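Local coordinates for VgrG protein (Vibrio cholerae, PDB 4DTH) that probably cross-links actin monomers through its toxin domain, which binds ATP and magnesium ions, at residues 40-45 with 144-149; 47-52 with 58-63; 241-246 with 312-317; 304-309 with 316-321. One frame throughout, in Å; residues are numbered along the deposited sequence. Where two conformers were deposited one is given.

Interaction 1 of 4, residues 40-45 with 144-149; sequences ANSAQK and ITNAKH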
loop_
_atom_site.group_PDB
_atom_site.type_symbol
_atom_site.label_atom_id
_atom_site.label_comp_id
_atom_site.label_asym_id
_atom_site.label_seq_id
_atom_site.Cartn_x
_atom_site.Cartn_y
_atom_site.Cartn_z
ATOM N N ALA A 40 11.008 -18.109 11.382
ATOM C CA ALA A 40 11.625 -16.791 11.213
ATOM C C ALA A 40 12.065 -16.620 9.755
ATOM O O ALA A 40 12.409 -17.609 9.097
ATOM C CB ALA A 40 12.822 -16.660 12.138
ATOM N N ASN A 41 12.000 -15.379 9.239
ATOM C CA ASN A 41 12.376 -15.021 7.864
ATOM C C ASN A 41 11.524 -15.739 6.776
ATOM O O ASN A 41 11.964 -15.893 5.632
ATOM C CB ASN A 41 13.917 -15.140 7.651
ATOM C CG ASN A 41 14.489 -14.407 6.453
ATOM O OD1 ASN A 41 15.410 -14.896 5.787
ATOM N ND2 ASN A 41 13.968 -13.225 6.141
ATOM N N SER A 42 10.284 -16.148 7.139
ATOM C CA SER A 42 9.314 -16.767 6.221
ATOM C C SER A 42 8.803 -15.701 5.250
ATOM O O SER A 42 8.847 -14.510 5.573
ATOM C CB SER A 42 8.101 -17.288 6.991
ATOM O OG SER A 42 8.342 -18.523 7.638
ATOM N N ALA A 43 8.270 -16.123 4.091
ATOM C CA ALA A 43 7.664 -15.202 3.132
ATOM C C ALA A 43 6.389 -14.642 3.776
ATOM O O ALA A 43 5.790 -15.312 4.627
ATOM C CB ALA A 43 7.319 -15.931 1.840
ATOM N N GLN A 44 5.998 -13.412 3.392
ATOM C CA GLN A 44 4.816 -12.763 3.953
ATOM C C GLN A 44 3.526 -13.538 3.627
ATOM O O GLN A 44 2.668 -13.667 4.491
ATOM C CB GLN A 44 4.720 -11.290 3.507
ATOM C CG GLN A 44 6.026 -10.465 3.633
ATOM C CD GLN A 44 6.599 -10.363 5.032
ATOM O OE1 GLN A 44 7.780 -10.653 5.268
ATOM N NE2 GLN A 44 5.788 -9.924 5.985
ATOM N N LYS A 45 3.405 -14.073 2.402
ATOM C CA LYS A 45 2.218 -14.807 1.960
ATOM C C LYS A 45 2.231 -16.267 2.376
ATOM O O LYS A 45 3.232 -16.941 2.155
ATOM C CB LYS A 45 2.059 -14.697 0.430
ATOM C CG LYS A 45 1.616 -13.317 -0.047
ATOM C CD LYS A 45 2.760 -12.413 -0.479
ATOM C CE LYS A 45 2.935 -12.409 -1.976
ATOM N NZ LYS A 45 3.314 -11.065 -2.477
ATOM N N ILE A 144 -3.437 -23.081 0.315
ATOM C CA ILE A 144 -2.334 -22.870 1.260
ATOM C C ILE A 144 -1.015 -22.972 0.503
ATOM O O ILE A 144 -0.712 -24.022 -0.063
ATOM C CB ILE A 144 -2.405 -23.847 2.482
ATOM C CG1 ILE A 144 -3.701 -23.642 3.316
ATOM C CG2 ILE A 144 -1.131 -23.776 3.359
ATOM C CD1 ILE A 144 -3.907 -22.213 3.908
ATOM N N THR A 145 -0.235 -21.891 0.503
ATOM C CA THR A 145 1.050 -21.848 -0.210
ATOM C C THR A 145 2.237 -22.092 0.704
ATOM O O THR A 145 3.297 -22.502 0.229
ATOM C CB THR A 145 1.154 -20.605 -1.069
ATOM O OG1 THR A 145 1.070 -19.471 -0.216
ATOM C CG2 THR A 145 0.066 -20.562 -2.142
ATOM N N ASN A 146 2.052 -21.877 2.017
ATOM C CA ASN A 146 3.063 -22.193 3.015
ATOM C C ASN A 146 2.389 -22.963 4.150
ATOM O O ASN A 146 1.753 -22.367 5.022
ATOM C CB ASN A 146 3.831 -20.967 3.519
ATOM C CG ASN A 146 5.009 -21.323 4.405
ATOM O OD1 ASN A 146 5.272 -22.493 4.710
ATOM N ND2 ASN A 146 5.753 -20.325 4.838
ATOM N N ALA A 147 2.514 -24.300 4.111
ATOM C CA ALA A 147 1.934 -25.187 5.117
ATOM C C ALA A 147 2.659 -25.083 6.463
ATOM O O ALA A 147 2.117 -25.525 7.476
ATOM C CB ALA A 147 1.940 -26.626 4.615
ATOM N N LYS A 148 3.872 -24.498 6.475
ATOM C CA LYS A 148 4.677 -24.310 7.678
ATOM C C LYS A 148 4.186 -23.076 8.445
ATOM O O LYS A 148 4.853 -22.043 8.498
ATOM C CB LYS A 148 6.179 -24.225 7.337
ATOM C CG LYS A 148 7.023 -25.230 8.107
ATOM C CD LYS A 148 8.465 -25.270 7.610
ATOM C CE LYS A 148 9.350 -26.064 8.538
ATOM N NZ LYS A 148 9.814 -25.234 9.670
ATOM N N HIS A 149 2.974 -23.188 9.001
ATOM C CA HIS A 149 2.329 -22.147 9.800
ATOM C C HIS A 149 1.333 -22.773 10.758
ATOM O O HIS A 149 0.941 -23.929 10.580
ATOM C CB HIS A 149 1.608 -21.098 8.902
ATOM C CG HIS A 149 0.262 -21.542 8.397
ATOM N ND1 HIS A 149 0.129 -22.236 7.207
ATOM C CD2 HIS A 149 -0.966 -21.398 8.957
ATOM C CE1 HIS A 149 -1.164 -22.488 7.077
ATOM N NE2 HIS A 149 -1.863 -22.001 8.106
HETATM O O HOH W 1 8.515 -20.608 5.626
HETATM O O HOH W 2 4.962 -17.788 4.063
HETATM O O HOH W 3 3.817 -18.655 0.298
#

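Interaction 2 of 4, residues 47-52 with 58-63; sequences GYVKSA and FMLTKD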
loop_
_atom_site.group_PDB
_atom_site.type_symbol
_atom_site.label_atom_id
_atom_site.label_comp_id
_atom_site.label_asym_id
_atom_site.label_seq_id
_atom_site.Cartn_x
_atom_site.Cartn_y
_atom_site.Cartn_z
ATOM N N GLY A 47 -0.983 -18.089 1.989
ATOM C CA GLY A 47 -2.133 -18.626 1.284
ATOM C C GLY A 47 -2.942 -17.573 0.566
ATOM O O GLY A 47 -2.586 -16.391 0.556
ATOM N N TYR A 48 -4.042 -18.010 -0.032
ATOM C CA TYR A 48 -4.968 -17.124 -0.716
ATOM C C TYR A 48 -6.348 -17.733 -0.808
ATOM O O TYR A 48 -6.525 -18.952 -0.635
ATOM C CB TYR A 48 -4.440 -16.659 -2.100
ATOM C CG TYR A 48 -4.288 -17.755 -3.132
ATOM C CD1 TYR A 48 -3.137 -18.539 -3.180
ATOM C CD2 TYR A 48 -5.260 -17.963 -4.106
ATOM C CE1 TYR A 48 -2.971 -19.522 -4.154
ATOM C CE2 TYR A 48 -5.107 -18.947 -5.083
ATOM C CZ TYR A 48 -3.955 -19.717 -5.109
ATOM O OH TYR A 48 -3.791 -20.689 -6.063
ATOM N N VAL A 49 -7.335 -16.869 -1.029
ATOM C CA VAL A 49 -8.721 -17.277 -1.199
ATOM C C VAL A 49 -9.124 -16.898 -2.602
ATOM O O VAL A 49 -8.852 -15.776 -3.046
ATOM C CB VAL A 49 -9.662 -16.690 -0.112
ATOM C CG1 VAL A 49 -11.140 -16.839 -0.485
ATOM C CG2 VAL A 49 -9.388 -17.343 1.237
ATOM N N LYS A 50 -9.741 -17.848 -3.314
ATOM C CA LYS A 50 -10.217 -17.606 -4.663
ATOM C C LYS A 50 -11.699 -17.959 -4.765
ATOM O O LYS A 50 -12.236 -18.651 -3.892
ATOM C CB LYS A 50 -9.366 -18.391 -5.695
ATOM C CG LYS A 50 -9.471 -19.916 -5.592
ATOM C CD LYS A 50 -8.521 -20.625 -6.543
ATOM C CE LYS A 50 -8.690 -22.126 -6.459
ATOM N NZ LYS A 50 -7.665 -22.857 -7.255
ATOM N N SER A 51 -12.360 -17.519 -5.841
ATOM C CA SER A 51 -13.747 -17.917 -6.065
ATOM C C SER A 51 -13.678 -19.356 -6.596
ATOM O O SER A 51 -12.613 -19.783 -7.062
ATOM C CB SER A 51 -14.405 -17.010 -7.100
ATOM O OG SER A 51 -13.790 -17.181 -8.366
ATOM N N ALA A 52 -14.796 -20.097 -6.543
ATOM C CA ALA A 52 -14.859 -21.463 -7.082
ATOM C C ALA A 52 -14.519 -21.479 -8.587
ATOM O O ALA A 52 -13.963 -22.458 -9.081
ATOM C CB ALA A 52 -16.239 -22.043 -6.862
ATOM N N PHE A 58 -8.149 -12.609 -2.519
ATOM C CA PHE A 58 -7.239 -11.998 -1.553
ATOM C C PHE A 58 -6.173 -12.946 -1.056
ATOM O O PHE A 58 -6.345 -14.169 -1.098
ATOM C CB PHE A 58 -7.989 -11.333 -0.380
ATOM C CG PHE A 58 -8.750 -12.282 0.514
ATOM C CD1 PHE A 58 -8.125 -12.897 1.593
ATOM C CD2 PHE A 58 -10.105 -12.515 0.309
ATOM C CE1 PHE A 58 -8.830 -13.774 2.422
ATOM C CE2 PHE A 58 -10.814 -13.377 1.147
ATOM C CZ PHE A 58 -10.178 -13.989 2.211
ATOM N N MET A 59 -5.087 -12.379 -0.548
ATOM C CA MET A 59 -3.986 -13.154 0.003
ATOM C C MET A 59 -4.082 -13.204 1.519
ATOM O O MET A 59 -4.544 -12.254 2.150
ATOM C CB MET A 59 -2.640 -12.497 -0.372
ATOM C CG MET A 59 -2.341 -12.486 -1.850
ATOM S SD MET A 59 -0.835 -11.540 -2.099
ATOM C CE MET A 59 -0.650 -11.637 -3.838
ATOM N N LEU A 60 -3.578 -14.288 2.105
ATOM C CA LEU A 60 -3.458 -14.430 3.555
ATOM C C LEU A 60 -2.003 -14.125 3.859
ATOM O O LEU A 60 -1.105 -14.792 3.327
ATOM C CB LEU A 60 -3.814 -15.859 3.997
ATOM C CG LEU A 60 -5.305 -16.127 4.223
ATOM C CD1 LEU A 60 -6.030 -16.369 2.923
ATOM C CD2 LEU A 60 -5.484 -17.315 5.117
ATOM N N THR A 61 -1.758 -13.077 4.651
ATOM C CA THR A 61 -0.390 -12.664 4.945
ATOM C C THR A 61 -0.139 -12.470 6.431
ATOM O O THR A 61 -1.069 -12.184 7.195
ATOM C CB THR A 61 -0.025 -11.333 4.202
ATOM O OG1 THR A 61 -0.696 -10.228 4.815
ATOM C CG2 THR A 61 -0.331 -11.355 2.698
ATOM N N LYS A 62 1.141 -12.545 6.822
ATOM C CA LYS A 62 1.566 -12.158 8.159
ATOM C C LYS A 62 1.779 -10.640 8.076
ATOM O O LYS A 62 2.121 -10.115 7.009
ATOM C CB LYS A 62 2.843 -12.896 8.617
ATOM C CG LYS A 62 4.066 -12.767 7.705
ATOM C CD LYS A 62 5.328 -13.262 8.415
ATOM C CE LYS A 62 6.489 -13.357 7.461
ATOM N NZ LYS A 62 7.774 -13.635 8.162
ATOM N N ASP A 63 1.550 -9.935 9.175
ATOM C CA ASP A 63 1.668 -8.483 9.152
ATOM C C ASP A 63 2.578 -7.967 10.270
ATOM O O ASP A 63 3.790 -7.889 10.064
ATOM C CB ASP A 63 0.251 -7.862 9.176
ATOM C CG ASP A 63 0.126 -6.348 9.066
ATOM O OD1 ASP A 63 1.112 -5.689 8.659
ATOM O OD2 ASP A 63 -0.969 -5.829 9.363
#

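Interaction 3 of 4, residues 241-246 with 312-317; sequences LAKKFG and ESLSKN. With SO4 (sulfate ion), chain J.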
loop_
_atom_site.group_PDB
_atom_site.type_symbol
_atom_site.label_atom_id
_atom_site.label_comp_id
_atom_site.label_asym_id
_atom_site.label_seq_id
_atom_site.Cartn_x
_atom_site.Cartn_y
_atom_site.Cartn_z
ATOM N N LEU A 241 8.508 16.797 5.578
ATOM C CA LEU A 241 8.531 15.661 6.501
ATOM C C LEU A 241 9.925 15.373 7.031
ATOM O O LEU A 241 10.055 15.051 8.204
ATOM C CB LEU A 241 7.927 14.410 5.855
ATOM C CG LEU A 241 6.440 14.503 5.507
ATOM C CD1 LEU A 241 6.028 13.342 4.646
ATOM C CD2 LEU A 241 5.578 14.561 6.756
ATOM N N ALA A 242 10.962 15.511 6.183
ATOM C CA ALA A 242 12.357 15.283 6.589
ATOM C C ALA A 242 12.744 16.293 7.674
ATOM O O ALA A 242 13.420 15.931 8.631
ATOM C CB ALA A 242 13.283 15.428 5.386
ATOM N N LYS A 243 12.277 17.541 7.542
ATOM C CA LYS A 243 12.531 18.619 8.493
ATOM C C LYS A 243 11.736 18.379 9.775
ATOM O O LYS A 243 12.276 18.503 10.881
ATOM C CB LYS A 243 12.096 19.939 7.844
ATOM C CG LYS A 243 13.016 21.092 8.106
ATOM C CD LYS A 243 12.426 22.350 7.484
ATOM C CE LYS A 243 12.200 23.414 8.524
ATOM N NZ LYS A 243 11.478 24.586 7.967
ATOM N N LYS A 244 10.442 18.038 9.621
ATOM C CA LYS A 244 9.525 17.794 10.737
ATOM C C LYS A 244 9.983 16.609 11.604
ATOM O O LYS A 244 10.062 16.735 12.841
ATOM C CB LYS A 244 8.126 17.511 10.147
ATOM C CG LYS A 244 7.085 16.977 11.097
ATOM C CD LYS A 244 6.628 18.019 12.065
ATOM C CE LYS A 244 5.437 17.555 12.847
ATOM N NZ LYS A 244 5.156 18.492 13.961
ATOM N N PHE A 245 10.292 15.476 10.959
ATOM C CA PHE A 245 10.635 14.238 11.659
ATOM C C PHE A 245 12.126 13.953 11.842
ATOM O O PHE A 245 12.471 12.959 12.476
ATOM C CB PHE A 245 9.921 13.055 10.996
ATOM C CG PHE A 245 8.417 13.070 11.171
ATOM C CD1 PHE A 245 7.837 12.695 12.379
ATOM C CD2 PHE A 245 7.585 13.474 10.134
ATOM C CE1 PHE A 245 6.445 12.704 12.538
ATOM C CE2 PHE A 245 6.189 13.474 10.290
ATOM C CZ PHE A 245 5.631 13.090 11.490
ATOM N N GLY A 246 12.982 14.803 11.281
ATOM C CA GLY A 246 14.431 14.632 11.366
ATOM C C GLY A 246 14.872 13.363 10.661
ATOM O O GLY A 246 15.470 12.482 11.276
ATOM N N GLU A 312 19.800 24.701 0.878
ATOM C CA GLU A 312 20.457 24.146 -0.302
ATOM C C GLU A 312 20.696 22.643 -0.148
ATOM O O GLU A 312 20.371 21.887 -1.060
ATOM C CB GLU A 312 21.778 24.888 -0.627
ATOM C CG GLU A 312 22.585 24.278 -1.775
ATOM C CD GLU A 312 21.912 24.109 -3.124
ATOM O OE1 GLU A 312 20.825 24.692 -3.346
ATOM O OE2 GLU A 312 22.499 23.420 -3.988
ATOM N N SER A 313 21.230 22.219 1.008
ATOM C CA SER A 313 21.517 20.810 1.288
ATOM C C SER A 313 20.257 19.935 1.262
ATOM O O SER A 313 20.245 18.913 0.587
ATOM C CB SER A 313 22.281 20.642 2.593
ATOM O OG SER A 313 22.553 19.260 2.768
ATOM N N LEU A 314 19.185 20.371 1.938
ATOM C CA LEU A 314 17.950 19.588 1.928
ATOM C C LEU A 314 17.356 19.522 0.516
ATOM O O LEU A 314 16.987 18.434 0.081
ATOM C CB LEU A 314 16.935 20.121 2.956
ATOM C CG LEU A 314 15.603 19.368 3.093
ATOM C CD1 LEU A 314 15.805 17.844 3.345
ATOM C CD2 LEU A 314 14.749 20.005 4.176
ATOM N N SER A 315 17.333 20.661 -0.207
ATOM C CA SER A 315 16.809 20.747 -1.573
ATOM C C SER A 315 17.566 19.814 -2.540
ATOM O O SER A 315 16.930 19.062 -3.269
ATOM C CB SER A 315 16.865 22.187 -2.076
ATOM O OG SER A 315 16.098 23.061 -1.263
ATOM N N LYS A 316 18.912 19.871 -2.531
ATOM C CA LYS A 316 19.796 19.062 -3.385
ATOM C C LYS A 316 19.619 17.592 -3.078
ATOM O O LYS A 316 19.501 16.784 -3.999
ATOM C CB LYS A 316 21.277 19.493 -3.186
ATOM C CG LYS A 316 22.327 18.663 -3.943
ATOM C CD LYS A 316 23.431 18.142 -3.013
ATOM C CE LYS A 316 24.348 17.180 -3.730
ATOM N NZ LYS A 316 24.657 15.979 -2.908
ATOM N N ASN A 317 19.597 17.240 -1.780
ATOM C CA ASN A 317 19.437 15.859 -1.360
ATOM C C ASN A 317 18.087 15.243 -1.719
ATOM O O ASN A 317 18.058 14.104 -2.170
ATOM C CB ASN A 317 19.807 15.684 0.104
ATOM C CG ASN A 317 21.308 15.617 0.271
ATOM O OD1 ASN A 317 21.934 14.607 -0.067
ATOM N ND2 ASN A 317 21.921 16.710 0.724
HETATM S S SO4 J . 8.234 23.754 6.708
HETATM O O1 SO4 J . 8.499 23.374 8.096
HETATM O O2 SO4 J . 9.304 24.636 6.241
HETATM O O3 SO4 J . 8.185 22.555 5.865
HETATM O O4 SO4 J . 6.942 24.452 6.646
#

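Interaction 4 of 4, residues 304-309 with 316-321; sequences PQLQSR and KNVFQY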
loop_
_atom_site.group_PDB
_atom_site.type_symbol
_atom_site.label_atom_id
_atom_site.label_comp_id
_atom_site.label_asym_id
_atom_site.label_seq_id
_atom_site.Cartn_x
_atom_site.Cartn_y
_atom_site.Cartn_z
ATOM N N PRO A 304 14.367 25.111 -8.168
ATOM C CA PRO A 304 14.101 26.387 -7.470
ATOM C C PRO A 304 12.897 26.367 -6.541
ATOM O O PRO A 304 12.876 27.150 -5.597
ATOM C CB PRO A 304 13.914 27.414 -8.601
ATOM C CG PRO A 304 14.233 26.718 -9.857
ATOM C CD PRO A 304 14.238 25.256 -9.634
ATOM N N GLN A 305 11.909 25.499 -6.798
ATOM C CA GLN A 305 10.738 25.365 -5.923
ATOM C C GLN A 305 11.187 24.857 -4.541
ATOM O O GLN A 305 10.727 25.368 -3.521
ATOM C CB GLN A 305 9.682 24.439 -6.538
ATOM C CG GLN A 305 9.129 24.950 -7.874
ATOM C CD GLN A 305 8.268 26.186 -7.755
ATOM O OE1 GLN A 305 7.693 26.495 -6.698
ATOM N NE2 GLN A 305 8.167 26.930 -8.849
ATOM N N LEU A 306 12.122 23.892 -4.515
ATOM C CA LEU A 306 12.683 23.413 -3.247
ATOM C C LEU A 306 13.565 24.505 -2.624
ATOM O O LEU A 306 13.421 24.815 -1.441
ATOM C CB LEU A 306 13.530 22.155 -3.480
ATOM C CG LEU A 306 12.782 20.821 -3.630
ATOM C CD1 LEU A 306 13.647 19.798 -4.344
ATOM C CD2 LEU A 306 12.356 20.261 -2.259
ATOM N N GLN A 307 14.469 25.081 -3.428
ATOM C CA GLN A 307 15.433 26.088 -2.985
ATOM C C GLN A 307 14.881 27.426 -2.499
ATOM O O GLN A 307 15.586 28.163 -1.813
ATOM C CB GLN A 307 16.572 26.234 -3.999
ATOM C CG GLN A 307 17.435 24.976 -4.029
ATOM C CD GLN A 307 18.318 24.837 -5.242
ATOM O OE1 GLN A 307 18.960 25.783 -5.694
ATOM N NE2 GLN A 307 18.480 23.601 -5.708
ATOM N N SER A 308 13.608 27.727 -2.821
ATOM C CA SER A 308 12.994 28.964 -2.349
ATOM C C SER A 308 12.324 28.697 -0.985
ATOM O O SER A 308 11.940 29.633 -0.289
ATOM C CB SER A 308 11.984 29.493 -3.372
ATOM O OG SER A 308 10.934 28.559 -3.545
ATOM N N ARG A 309 12.244 27.416 -0.587
ATOM C CA ARG A 309 11.576 26.992 0.650
ATOM C C ARG A 309 12.457 26.252 1.645
ATOM O O ARG A 309 12.157 26.257 2.847
ATOM C CB ARG A 309 10.418 26.059 0.297
ATOM C CG ARG A 309 9.289 26.739 -0.460
ATOM C CD ARG A 309 8.305 25.707 -0.961
ATOM N NE ARG A 309 7.132 26.300 -1.614
ATOM C CZ ARG A 309 7.065 26.600 -2.905
ATOM N NH1 ARG A 309 8.118 26.417 -3.692
ATOM N NH2 ARG A 309 5.945 27.083 -3.420
ATOM N N LYS A 316 18.912 19.871 -2.531
ATOM C CA LYS A 316 19.796 19.062 -3.385
ATOM C C LYS A 316 19.619 17.592 -3.078
ATOM O O LYS A 316 19.501 16.784 -3.999
ATOM C CB LYS A 316 21.277 19.493 -3.186
ATOM C CG LYS A 316 22.327 18.663 -3.943
ATOM C CD LYS A 316 23.431 18.142 -3.013
ATOM C CE LYS A 316 24.348 17.180 -3.730
ATOM N NZ LYS A 316 24.657 15.979 -2.908
ATOM N N ASN A 317 19.597 17.240 -1.780
ATOM C CA ASN A 317 19.437 15.859 -1.360
ATOM C C ASN A 317 18.087 15.243 -1.719
ATOM O O ASN A 317 18.058 14.104 -2.170
ATOM C CB ASN A 317 19.807 15.684 0.104
ATOM C CG ASN A 317 21.308 15.617 0.271
ATOM O OD1 ASN A 317 21.934 14.607 -0.067
ATOM N ND2 ASN A 317 21.921 16.710 0.724
ATOM N N VAL A 318 16.985 15.998 -1.563
ATOM C CA VAL A 318 15.639 15.522 -1.917
ATOM C C VAL A 318 15.573 15.370 -3.448
ATOM O O VAL A 318 15.123 14.333 -3.934
ATOM C CB VAL A 318 14.508 16.446 -1.361
ATOM C CG1 VAL A 318 13.150 16.113 -1.991
ATOM C CG2 VAL A 318 14.421 16.355 0.169
ATOM N N PHE A 319 16.042 16.392 -4.191
ATOM C CA PHE A 319 16.045 16.348 -5.655
ATOM C C PHE A 319 16.812 15.127 -6.176
ATOM O O PHE A 319 16.230 14.349 -6.929
ATOM C CB PHE A 319 16.568 17.668 -6.263
ATOM C CG PHE A 319 16.423 17.726 -7.768
ATOM C CD1 PHE A 319 17.411 17.208 -8.599
ATOM C CD2 PHE A 319 15.279 18.265 -8.353
ATOM C CE1 PHE A 319 17.258 17.227 -9.992
ATOM C CE2 PHE A 319 15.134 18.293 -9.748
ATOM C CZ PHE A 319 16.126 17.776 -10.555
ATOM N N GLN A 320 18.073 14.915 -5.731
ATOM C CA GLN A 320 18.908 13.776 -6.147
ATOM C C GLN A 320 18.290 12.435 -5.752
ATOM O O GLN A 320 18.301 11.495 -6.550
ATOM C CB GLN A 320 20.338 13.891 -5.570
ATOM C CG GLN A 320 21.338 12.901 -6.209
ATOM C CD GLN A 320 22.611 12.654 -5.417
ATOM O OE1 GLN A 320 22.766 13.067 -4.263
ATOM N NE2 GLN A 320 23.545 11.928 -6.019
ATOM N N TYR A 321 17.754 12.347 -4.517
ATOM C CA TYR A 321 17.131 11.141 -4.016
ATOM C C TYR A 321 16.060 10.639 -4.993
ATOM O O TYR A 321 16.097 9.478 -5.392
ATOM C CB TYR A 321 16.520 11.388 -2.624
ATOM C CG TYR A 321 15.782 10.187 -2.084
ATOM C CD1 TYR A 321 16.472 9.107 -1.537
ATOM C CD2 TYR A 321 14.389 10.125 -2.118
ATOM C CE1 TYR A 321 15.796 7.991 -1.045
ATOM C CE2 TYR A 321 13.702 9.015 -1.631
ATOM C CZ TYR A 321 14.411 7.952 -1.092
ATOM O OH TYR A 321 13.744 6.866 -0.604
#

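Interaction 1 of 4, residues 40-45 with 144-149
Ser42 OG and Asn146 ND2 approach to 4.2 Å and share a bridging water. This water donates to Ser42 OG and accepts from Asn146 ND2, lying 2.9 Å from both. The same amide nitrogen also donates to a second water, which stands 2.8 Å from Asn146 ND2 and passes two hydrogens on, one to the carbonyl oxygen of Ala43 and one to that of Lys45. A third water links Lys45 O, at 2.6 Å, to Thr145 OG1. Direct approaches are longer: Thr145 OG1 stays 4.1 Å from Lys45 O. An asparagine suits this place because its two ends divide the work. While ND2 serves the waters, OD1 closes an Asx turn by accepting from Lys148 N at 3.0 Å, which holds the amide group in place. Behind it His149 ND1 donates to Asn146 O at 2.7 Å, lying in the carbonyl plane, and His149 NE2 bonds the backbone of Leu130. Ser42 OG also bonds Pro39 O. These are two neighbouring surface loops: one joins strands 34-38 and 45-51, the other their respective partners 150-153 and 140-144, so the contact is a water-bridged pair of strand connections, from which the Lys45 side chain comes within about 6 Å of bound ATP.

Interaction 2 of 4, residues 47-52 with 58-63
Gly47, Tyr48 and Val49 pair antiparallel with Leu60, Met59 and Phe58, the short strand axes running at 159° and approaching to 4.3 Å. Gly47 with Leu60 and Val49 with Phe58 are hydrogen-bonded pairs; Tyr48 with Met59, between them, is the non-hydrogen-bonded one. The bonds are Leu60 N to Gly47 O at 2.8 Å, Val49 N to Phe58 O at 2.9 Å, and a longer return from Phe58 N to Val49 O at 3.3 Å. Gly47 is almost fully extended, a conformation glycine adopts readily.

On one face Val49 and Phe58 run alongside each other in the same direction. Phe58 holds CG between its backbone N and carbonyl carbon (chi1 66°), which lays the ring beside the valine: Val49 CB sits over a face, 3.9 Å from the ring centroid and nearer the ring's perimeter than its centre, in a CH-pi contact. The branched valine then straddles the far end of the ring, with CG2 3.6 Å from Phe58 CZ. Val49 CG2 also meets Leu60 CD1 at 3.9 Å. This apolar side is continued by Ala110, Met111, Leu114 and Phe118 of helix 101-124, and by Phe140 and Ile142.

Tyr48 and Met59 use the other face, and their ends diverge, Tyr48 toward Thr13 and Pro14, the extended thioether of Met59 toward Phe16 and Tyr94, on the side where ATP is bound. This is a beta hairpin, strands 45-51 and 56-68, whose apolar face packs against helix 101-124.

Interaction 3 of 4, residues 241-246 with 312-317
Lys243 and Ala242, near the end of helix 221-245, meet Leu314 of helix 312-323, and the lysine shows how the contact changes character along its length. From CB the chain leaves at an unusual first torsion (chi1 -140°), away from the staggered positions. Lys243 CG is its nearest point to the other helix, 4.4 Å from Leu314 CD2, a loose apolar touch. Beyond it the chain bends at chi3 and turns to a sulfate ion: CD lies about equally far from two sulfate oxygens, and Lys243 CE comes to 3.7 Å from sulfate O1. The tip, Lys243 NZ, gives a hydrogen bond to sulfate O2 at 2.8 Å and a weak one to O1. Tyr310 OH bonds the same anion, which probably came from the crystallisation liquor.

The buried half of the contact belongs to Leu314. With CG opposite its backbone N (chi1 -178°), the leucine reaches across and sets Leu314 CD1 4.0 Å from Ala242 CB. The methyl of an alanine suits such a spot, since the longer partner can come right up to the helix; Trp252 covers Leu314 further. Within helix 312-323, Asn317 ND2 donates to Ser313 O at 2.8 Å from the face opposite to that used by Asn317 N, while Asn317 OD1 receives Glu251 N, so the amide is tied to both helix and loop.

Across these segments the contact is apolar, held by van der Waals packing and the burial of methyl groups, weakly directional and small in area, while the exposed lysine carries its charge out to an anion.

Interaction 4 of 4, residues 304-309 with 316-321
Leu306 and Phe319 cross at about a right angle, the leucine of helix 292-307 ending against the root of the phenylalanine on helix 312-323. Leu306 CD1 is 4.1 Å from Phe319 CB and 4.2 Å from Phe319 N, so this methyl rests where the aromatic side chain leaves its helix. The other branch, Leu306 CD2, turns to Val318 and lies 4.2 Å from Val318 CG1. A forked leucine suits the position well, because its two methyls can engage two successive residues of the facing helix, one each.

The torsions fit this: Phe319 has CG opposite its backbone N (chi1 -173°), and its side chain packs against Met299, Ile302 and Lys303 of helix 292-307, and on Tyr235 of helix 221-245. Leu306 instead keeps CG beside its own N (chi1 -80°), and also touches Ser315.

Near Leu306 on the same segment, Arg309 folds back onto Gln305. Arg309 NH1 donates both to Gln305 O, at 2.8 Å, and to Gln305 OE1, at 3.0 Å; each acceptor lies close to the guanidinium plane, the second bond being fairly straight at 161°. Arginine thus ties up a backbone carbonyl and a side-chain amide together, its own side chain lying on Leu236.

The side-chain contact between the helices is therefore apolar, made chiefly by methyl and methylene groups at ordinary packing distance and buried, so shape rather than bonding directs it; the hydrogen bonds of Arg309 stay within its own segment.

The four contacts fall into two well-separated groups. Interactions 1 and 2 touch each other, with Gln44 O and Lys62 N a probable hydrogen-bonded pair, and interaction 2 is nested in the loop that interaction 1 closes; both lie near the nucleotide. Interactions 3 and 4 use the same helix, 312-323, against two different helices, with centres about 8 Å apart, but about 39 Å or more from those of the other pair. Interaction 1 is a surface contact and works through water; the other three are buried. Of these, interaction 2 combines backbone bonds with apolar side chains, whereas interactions 3 and 4 rely on leucine methyls set against apolar atoms of the facing helix.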